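Local coordinates for PKS_KS domain-containing protein (Photorhabdus luminescens subsp. laumondii, PDB 6SMO) that probably acts as a 3-oxoacyl-[acyl-carrier-protein] synthase of the thiolase-like superfamily and here holds a poly-oxo acyl chain in its pocket, at residues 125-130 and 172-177; 193-198 and 377-382; 317-322 and 434-439. All blocks are in the same frame, centred on the assembly; numbering follows the deposited sequence.

Contact 1 of 3, residues 125-130 and 172-177; sequences VAIATA and TSVAKK
Val125 and Ile127, on strand 123-128 in the N-terminal half of the ketosynthase fold, meet Val174 and Ala175 on helix 169-178, which covers that face of the sheet. The short strand and helix axes run close to antiparallel, at 152°, and approach to 8.5 Å. Two spots of methyl packing make the contact. Val125 presents CG2, the branch lying anti to its carbonyl carbon, and this methyl sits 3.7 Å from Ala175 CB and equally near the alanine's CA; the small residue lets the strand come close to the helix backbone. One helix position earlier, Ile127 CD1 touches Val174 CG2 at 3.6 Å, the two side chains crossing at a slant. CG1 of Ile127 also stands anti to the carbonyl carbon (chi1 -61°), and an extended chi2 of 167° carries CD1 out to the valine. In the layered thiolase fold such a strand is covered on both faces, and that holds here: Ala128 turns its CB the other way, onto Ala193 and Ala197 of helix 193-206. Leu214 of the neighbouring strand 212-219 packs against both Ile127 and Val174, extending the apolar interface between sheet and helix. Beyond the helix lies a neighbouring chain, the Ketoacyl_synth_N domain-containing protein: Phe251 of that chain packs on Ala175, and His362 of the same chain packs on Thr172. Past the strand end, Ala130 touches the bound poly-oxo chain.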
loop_
_atom_site.group_PDB
_atom_site.type_symbol
_atom_site.label_atom_id
_atom_site.label_comp_id
_atom_site.label_asym_id
_atom_site.label_seq_id
_atom_site.Cartn_x
_atom_site.Cartn_y
_atom_site.Cartn_z
ATOM N N VAL B 125 -3.166 5.883 15.417
ATOM C CA VAL B 125 -2.706 4.527 14.989
ATOM C C VAL B 125 -2.290 4.590 13.513
ATOM O O VAL B 125 -2.873 5.398 12.767
ATOM C CB VAL B 125 -3.800 3.466 15.222
ATOM C CG1 VAL B 125 -3.366 2.082 14.762
ATOM C CG2 VAL B 125 -4.238 3.423 16.677
ATOM N N ALA B 126 -1.313 3.765 13.123
ATOM C CA ALA B 126 -0.838 3.594 11.730
ATOM C C ALA B 126 -0.280 2.176 11.551
ATOM O O ALA B 126 0.953 2.008 11.616
ATOM C CB ALA B 126 0.191 4.649 11.402
ATOM N N ILE B 127 -1.167 1.195 11.350
ATOM C CA ILE B 127 -0.817 -0.238 11.117
ATOM C C ILE B 127 -1.000 -0.541 9.627
ATOM O O ILE B 127 -2.151 -0.490 9.149
ATOM C CB ILE B 127 -1.657 -1.174 12.011
ATOM C CG1 ILE B 127 -1.409 -0.897 13.497
ATOM C CG2 ILE B 127 -1.399 -2.634 11.660
ATOM C CD1 ILE B 127 -2.403 -1.553 14.427
ATOM N N ALA B 128 0.101 -0.848 8.935
ATOM C CA ALA B 128 0.160 -1.091 7.475
ATOM C C ALA B 128 0.023 -2.589 7.181
ATOM O O ALA B 128 0.192 -3.404 8.110
ATOM C CB ALA B 128 1.452 -0.545 6.922
ATOM N N THR B 129 -0.274 -2.926 5.924
ATOM C CA THR B 129 -0.406 -4.317 5.415
ATOM C C THR B 129 -0.306 -4.305 3.887
ATOM O O THR B 129 -0.696 -3.288 3.282
ATOM C CB THR B 129 -1.723 -4.955 5.876
ATOM O OG1 THR B 129 -1.628 -6.364 5.666
ATOM C CG2 THR B 129 -2.936 -4.409 5.154
ATOM N N ALA B 130 0.161 -5.404 3.303
ATOM C CA ALA B 130 0.251 -5.539 1.836
ATOM C C ALA B 130 -1.015 -6.222 1.298
ATOM O O ALA B 130 -1.537 -5.731 0.293
ATOM C CB ALA B 130 1.499 -6.302 1.484
ATOM N N THR B 172 -8.126 -0.050 13.081
ATOM C CA THR B 172 -9.367 0.409 13.763
ATOM C C THR B 172 -9.576 -0.367 15.070
ATOM O O THR B 172 -10.005 0.264 16.057
ATOM C CB THR B 172 -10.587 0.289 12.843
ATOM O OG1 THR B 172 -10.668 -1.056 12.370
ATOM C CG2 THR B 172 -10.531 1.241 11.668
ATOM N N SER B 173 -9.301 -1.676 15.073
ATOM C CA SER B 173 -9.457 -2.577 16.247
ATOM C C SER B 173 -8.532 -2.123 17.384
ATOM O O SER B 173 -8.990 -2.108 18.546
ATOM C CB SER B 173 -9.200 -4.016 15.876
ATOM O OG SER B 173 -10.171 -4.483 14.951
ATOM N N VAL B 174 -7.283 -1.775 17.056
ATOM C CA VAL B 174 -6.247 -1.303 18.025
ATOM C C VAL B 174 -6.631 0.098 18.520
ATOM O O VAL B 174 -6.499 0.345 19.737
ATOM C CB VAL B 174 -4.837 -1.328 17.397
ATOM C CG1 VAL B 174 -3.813 -0.584 18.243
ATOM C CG2 VAL B 174 -4.372 -2.754 17.140
ATOM N N ALA B 175 -7.086 0.972 17.615
ATOM C CA ALA B 175 -7.543 2.352 17.913
ATOM C C ALA B 175 -8.732 2.310 18.882
ATOM O O ALA B 175 -8.795 3.178 19.775
ATOM C CB ALA B 175 -7.899 3.069 16.633
ATOM N N LYS B 176 -9.636 1.339 18.705
ATOM C CA LYS B 176 -10.827 1.114 19.570
ATOM C C LYS B 176 -10.379 0.696 20.977
ATOM O O LYS B 176 -10.962 1.210 21.952
ATOM C CB LYS B 176 -11.745 0.048 18.961
ATOM C CG LYS B 176 -12.790 0.571 17.984
ATOM C CD LYS B 176 -14.093 0.969 18.648
ATOM C CE LYS B 176 -14.975 -0.217 18.984
ATOM N NZ LYS B 176 -16.166 0.188 19.765
ATOM N N LYS B 177 -9.383 -0.192 21.070
ATOM C CA LYS B 177 -8.967 -0.871 22.329
ATOM C C LYS B 177 -8.311 0.130 23.293
ATOM O O LYS B 177 -8.602 0.042 24.502
ATOM C CB LYS B 177 -8.016 -2.034 22.027
ATOM C CG LYS B 177 -7.787 -2.994 23.187
ATOM C CD LYS B 177 -6.950 -4.205 22.826
ATOM C CE LYS B 177 -6.723 -5.142 23.993
ATOM N NZ LYS B 177 -7.956 -5.880 24.360
#

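Contact 2 of 3, residues 193-198 and 377-382; sequences AGLDAL and IESVAL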
loop_
_atom_site.group_PDB
_atom_site.type_symbol
_atom_site.label_atom_id
_atom_site.label_comp_id
_atom_site.label_asym_id
_atom_site.label_seq_id
_atom_site.Cartn_x
_atom_site.Cartn_y
_atom_site.Cartn_z
ATOM N N ALA B 193 5.197 -0.570 2.946
ATOM C CA ALA B 193 4.079 -0.100 3.800
ATOM C C ALA B 193 4.525 0.032 5.261
ATOM O O ALA B 193 4.121 1.019 5.906
ATOM C CB ALA B 193 2.913 -1.049 3.662
ATOM N N GLY B 194 5.318 -0.924 5.756
ATOM C CA GLY B 194 5.836 -0.943 7.139
ATOM C C GLY B 194 6.550 0.349 7.502
ATOM O O GLY B 194 6.150 0.974 8.504
ATOM N N LEU B 195 7.562 0.739 6.718
ATOM C CA LEU B 195 8.366 1.975 6.939
ATOM C C LEU B 195 7.519 3.214 6.631
ATOM O O LEU B 195 7.756 4.254 7.274
ATOM C CB LEU B 195 9.619 1.959 6.055
ATOM C CG LEU B 195 10.698 0.931 6.400
ATOM C CD1 LEU B 195 12.019 1.327 5.762
ATOM C CD2 LEU B 195 10.875 0.768 7.904
ATOM N N ASP B 196 6.594 3.116 5.672
ATOM C CA ASP B 196 5.703 4.235 5.259
ATOM C C ASP B 196 4.748 4.574 6.411
ATOM O O ASP B 196 4.450 5.773 6.590
ATOM C CB ASP B 196 4.960 3.902 3.962
ATOM C CG ASP B 196 5.858 3.838 2.738
ATOM O OD1 ASP B 196 7.066 4.115 2.877
ATOM O OD2 ASP B 196 5.341 3.518 1.650
ATOM N N ALA B 197 4.296 3.563 7.162
ATOM C CA ALA B 197 3.460 3.711 8.377
ATOM C C ALA B 197 4.268 4.413 9.475
ATOM O O ALA B 197 3.710 5.307 10.141
ATOM C CB ALA B 197 2.961 2.363 8.834
ATOM N N LEU B 198 5.534 4.018 9.654
ATOM C CA LEU B 198 6.494 4.662 10.591
ATOM C C LEU B 198 6.785 6.091 10.115
ATOM O O LEU B 198 6.910 6.985 10.975
ATOM C CB LEU B 198 7.778 3.829 10.661
ATOM C CG LEU B 198 7.647 2.464 11.336
ATOM C CD1 LEU B 198 8.845 1.583 11.019
ATOM C CD2 LEU B 198 7.483 2.613 12.841
ATOM N N ILE B 377 9.057 -5.714 11.716
ATOM C CA ILE B 377 9.772 -6.750 12.525
ATOM C C ILE B 377 11.269 -6.407 12.547
ATOM O O ILE B 377 11.878 -6.501 13.632
ATOM C CB ILE B 377 9.503 -8.173 11.988
ATOM C CG1 ILE B 377 8.026 -8.559 12.108
ATOM C CG2 ILE B 377 10.395 -9.193 12.683
ATOM C CD1 ILE B 377 7.606 -9.682 11.188
ATOM N N GLU B 378 11.833 -6.029 11.395
ATOM C CA GLU B 378 13.253 -5.603 11.251
ATOM C C GLU B 378 13.471 -4.265 11.969
ATOM O O GLU B 378 14.580 -4.060 12.495
ATOM C CB GLU B 378 13.641 -5.490 9.775
ATOM C CG GLU B 378 13.828 -6.829 9.088
ATOM C CD GLU B 378 13.844 -6.766 7.570
ATOM O OE1 GLU B 378 14.444 -5.818 7.021
ATOM O OE2 GLU B 378 13.250 -7.664 6.937
ATOM N N SER B 379 12.460 -3.389 11.974
ATOM C CA SER B 379 12.463 -2.082 12.687
ATOM C C SER B 379 12.463 -2.309 14.205
ATOM O O SER B 379 13.125 -1.525 14.912
ATOM C CB SER B 379 11.308 -1.206 12.260
ATOM O OG SER B 379 11.586 -0.570 11.022
ATOM N N VAL B 380 11.743 -3.331 14.685
ATOM C CA VAL B 380 11.744 -3.755 16.119
ATOM C C VAL B 380 13.138 -4.295 16.460
ATOM O O VAL B 380 13.685 -3.896 17.507
ATOM C CB VAL B 380 10.641 -4.793 16.417
ATOM C CG1 VAL B 380 10.842 -5.473 17.765
ATOM C CG2 VAL B 380 9.252 -4.177 16.341
ATOM N N ALA B 381 13.680 -5.169 15.604
ATOM C CA ALA B 381 15.025 -5.779 15.737
ATOM C C ALA B 381 16.098 -4.685 15.732
ATOM O O ALA B 381 17.046 -4.780 16.535
ATOM C CB ALA B 381 15.253 -6.773 14.623
ATOM N N LEU B 382 15.945 -3.687 14.855
ATOM C CA LEU B 382 16.875 -2.534 14.701
ATOM C C LEU B 382 16.940 -1.740 16.011
ATOM O O LEU B 382 18.058 -1.357 16.413
ATOM C CB LEU B 382 16.393 -1.658 13.540
ATOM C CG LEU B 382 17.132 -0.334 13.346
ATOM C CD1 LEU B 382 18.634 -0.546 13.249
ATOM C CD2 LEU B 382 16.625 0.386 12.106
#
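Ser379 of helix 372-388 points its hydroxyl oxygen at two leucines of helix 193-206, and on its own helix it is the residue that makes the contact. Ser379 OG lies 3.5 Å from Leu195 CD2 and also 3.5 Å from Leu198 CD1, two methyls that stand side by side, from residues nearly a helical turn apart. Leu198 CD1 reaches slightly further over the serine, coming within 3.9 Å of Ser379 CB. No hydrogen bond crosses between the helices. The hydroxyl is satisfied within its own helix by Asn375 O, a turn earlier; with chi1 at -80°, OG is tucked beside the backbone N, within reach of that carbonyl, so a polar atom can be buried against hydrocarbon. Away from these three residues the fit is much looser: the closest CA pair, Leu195 and Ser379, is 8.1 Å apart, and only 80 Å² is buried in all. All three touching residues are buried: Ile435 packs on Leu195 and Ser379, Leu267 on Leu198 and Ser379, so strands of the sheet flank the spot. Asp196, turned elsewhere, bonds Tyr289 and Ser433 and makes a salt bridge to Lys153 of a neighbouring chain. Two helices, one from each half of the chain, packed within layers of sheet are the central layer characteristic of the thiolase fold.

Contact 3 of 3, residues 317-322 and 434-439; sequences KDAQIS and VIVMRA
Ile321 CD1 lies between two residues of strand 431-438, 3.8 Å from Arg438 CD and 4.2 Å from Val436 CG1. The arginine passes it at a slant: its chain is extended from CG to NE, and NH1 also comes within 4.1 Å of Ile321 CD1, so both the aliphatic stem and the near corner of the guanidinium line the isoleucine. Two residues before Arg438 on the strand, Val436 CB meets Ala319 CB at 4.1 Å. With CG1 anti to the backbone N (chi1 180°), this branch of Val436 reaches both Ala319 and Ile321. What brings Ile321 over the strand is the end of helix 306-319. Gln320 takes a positive phi of 61° and is the C-prime residue of a Schellman motif, in which Ile321 N bonds back to the carbonyl of the residue just before Lys317, alongside a weak 3.3 Å bond from Gln320 N to Lys317 O. The chain thus turns back and drops the isoleucine onto the sheet. Further out, Ala287 of strand 284-293 packs on Ala319 and Ile321, and Thr420 of strand 420-427 on Ile321 and Val436. Asp318 ties the last helical turn to Arg206 by a salt bridge and to Tyr289 N by a hydrogen bond. With no polar bond crossing it, the contact depends on hydrocarbon packing; Arg438, an exposed residue, covers the outer margin with its aliphatic stem and NH1, and its side chain also packs on Glu285.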
loop_
_atom_site.group_PDB
_atom_site.type_symbol
_atom_site.label_atom_id
_atom_site.label_comp_id
_atom_site.label_asym_id
_atom_site.label_seq_id
_atom_site.Cartn_x
_atom_site.Cartn_y
_atom_site.Cartn_z
ATOM N N LYS B 317 19.200 13.869 4.571
ATOM C CA LYS B 317 18.876 15.323 4.499
ATOM C C LYS B 317 17.665 15.620 5.393
ATOM O O LYS B 317 17.653 16.693 6.027
ATOM C CB LYS B 317 18.594 15.766 3.058
ATOM C CG LYS B 317 19.732 16.510 2.368
ATOM C CD LYS B 317 20.831 15.610 1.846
ATOM C CE LYS B 317 21.907 16.374 1.103
ATOM N NZ LYS B 317 22.804 15.465 0.350
ATOM N N ASP B 318 16.693 14.704 5.434
ATOM C CA ASP B 318 15.447 14.818 6.241
ATOM C C ASP B 318 15.797 14.750 7.734
ATOM O O ASP B 318 15.186 15.506 8.517
ATOM C CB ASP B 318 14.444 13.728 5.860
ATOM C CG ASP B 318 13.079 13.917 6.497
ATOM O OD1 ASP B 318 12.408 14.910 6.155
ATOM O OD2 ASP B 318 12.709 13.084 7.346
ATOM N N ALA B 319 16.738 13.877 8.105
ATOM C CA ALA B 319 17.222 13.674 9.493
ATOM C C ALA B 319 18.240 14.758 9.871
ATOM O O ALA B 319 18.493 14.920 11.081
ATOM C CB ALA B 319 17.825 12.296 9.629
ATOM N N GLN B 320 18.803 15.458 8.876
ATOM C CA GLN B 320 19.859 16.496 9.034
ATOM C C GLN B 320 21.105 15.855 9.662
ATOM O O GLN B 320 21.701 16.471 10.570
ATOM C CB GLN B 320 19.348 17.677 9.866
ATOM C CG GLN B 320 18.174 18.409 9.231
ATOM C CD GLN B 320 17.639 19.518 10.103
ATOM O OE1 GLN B 320 16.433 19.648 10.302
ATOM N NE2 GLN B 320 18.538 20.331 10.635
ATOM N N ILE B 321 21.476 14.662 9.183
ATOM C CA ILE B 321 22.646 13.865 9.660
ATOM C C ILE B 321 23.561 13.582 8.462
ATOM O O ILE B 321 23.033 13.286 7.370
ATOM C CB ILE B 321 22.178 12.571 10.360
ATOM C CG1 ILE B 321 21.416 12.875 11.654
ATOM C CG2 ILE B 321 23.348 11.629 10.611
ATOM C CD1 ILE B 321 20.627 11.706 12.199
ATOM N N SER B 322 24.878 13.673 8.670
ATOM C CA SER B 322 25.929 13.432 7.645
ATOM C C SER B 322 26.050 11.933 7.379
ATOM O O SER B 322 25.946 11.136 8.308
ATOM C CB SER B 322 27.248 14.023 8.079
ATOM O OG SER B 322 28.231 13.871 7.066
ATOM N N VAL B 434 13.254 4.420 3.104
ATOM C CA VAL B 434 14.408 4.451 4.049
ATOM C C VAL B 434 14.008 5.276 5.278
ATOM O O VAL B 434 13.403 6.350 5.094
ATOM C CB VAL B 434 15.669 5.027 3.373
ATOM C CG1 VAL B 434 16.856 5.088 4.324
ATOM C CG2 VAL B 434 16.039 4.252 2.116
ATOM N N ILE B 435 14.325 4.778 6.478
ATOM C CA ILE B 435 14.252 5.545 7.759
ATOM C C ILE B 435 15.651 5.567 8.381
ATOM O O ILE B 435 16.363 4.549 8.279
ATOM C CB ILE B 435 13.198 4.967 8.730
ATOM C CG1 ILE B 435 13.391 3.471 8.984
ATOM C CG2 ILE B 435 11.792 5.273 8.241
ATOM C CD1 ILE B 435 12.740 2.974 10.252
ATOM N N VAL B 436 16.029 6.698 8.981
ATOM C CA VAL B 436 17.327 6.891 9.691
ATOM C C VAL B 436 17.051 6.837 11.196
ATOM O O VAL B 436 16.356 7.740 11.698
ATOM C CB VAL B 436 18.003 8.216 9.287
ATOM C CG1 VAL B 436 19.323 8.424 10.015
ATOM C CG2 VAL B 436 18.204 8.309 7.782
ATOM N N MET B 437 17.563 5.805 11.875
ATOM C CA MET B 437 17.475 5.649 13.350
ATOM C C MET B 437 18.817 6.040 13.976
ATOM O O MET B 437 19.850 5.945 13.283
ATOM C CB MET B 437 17.113 4.213 13.737
ATOM C CG MET B 437 15.680 3.856 13.405
ATOM S SD MET B 437 15.039 2.536 14.456
ATOM C CE MET B 437 13.317 2.533 13.961
ATOM N N ARG B 438 18.785 6.459 15.243
ATOM C CA ARG B 438 19.921 7.100 15.953
ATOM C C ARG B 438 19.859 6.734 17.441
ATOM O O ARG B 438 18.737 6.614 17.974
ATOM C CB ARG B 438 19.845 8.616 15.743
ATOM C CG ARG B 438 21.084 9.386 16.175
ATOM C CD ARG B 438 20.902 10.872 15.933
ATOM N NE ARG B 438 22.059 11.662 16.330
ATOM C CZ ARG B 438 22.145 12.986 16.232
ATOM N NH1 ARG B 438 21.135 13.691 15.747
ATOM N NH2 ARG B 438 23.247 13.604 16.624
ATOM N N ALA B 439 21.022 6.560 18.075
ATOM C CA ALA B 439 21.166 6.303 19.527
ATOM C C ALA B 439 21.010 7.624 20.289
ATOM O O ALA B 439 21.444 8.666 19.760
ATOM C CB ALA B 439 22.500 5.656 19.809
#

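Contact 1 closes before contact 2 opens, whereas contacts 2 and 3 interleave along the chain. The centres of contacts 1 and 2 are about 14 Å apart, of contacts 2 and 3 about 15 Å; contacts 1 and 3 come in series, their centres about 26 Å apart and nearest atoms about 12 Å, yet both reach the same mixed sheet. Contact 2, centred about 5 Å from the centre of the chain, sits between them: Ala197 CB lies 3.8 Å from Ala128 CB, and Leu195 CD2 3.7 Å from Ile435 CD1. Outer helix, strand, buried helix pair, strand and outer helix follow in turn, the layering of the thiolase fold, with the acyl pocket near contact 1.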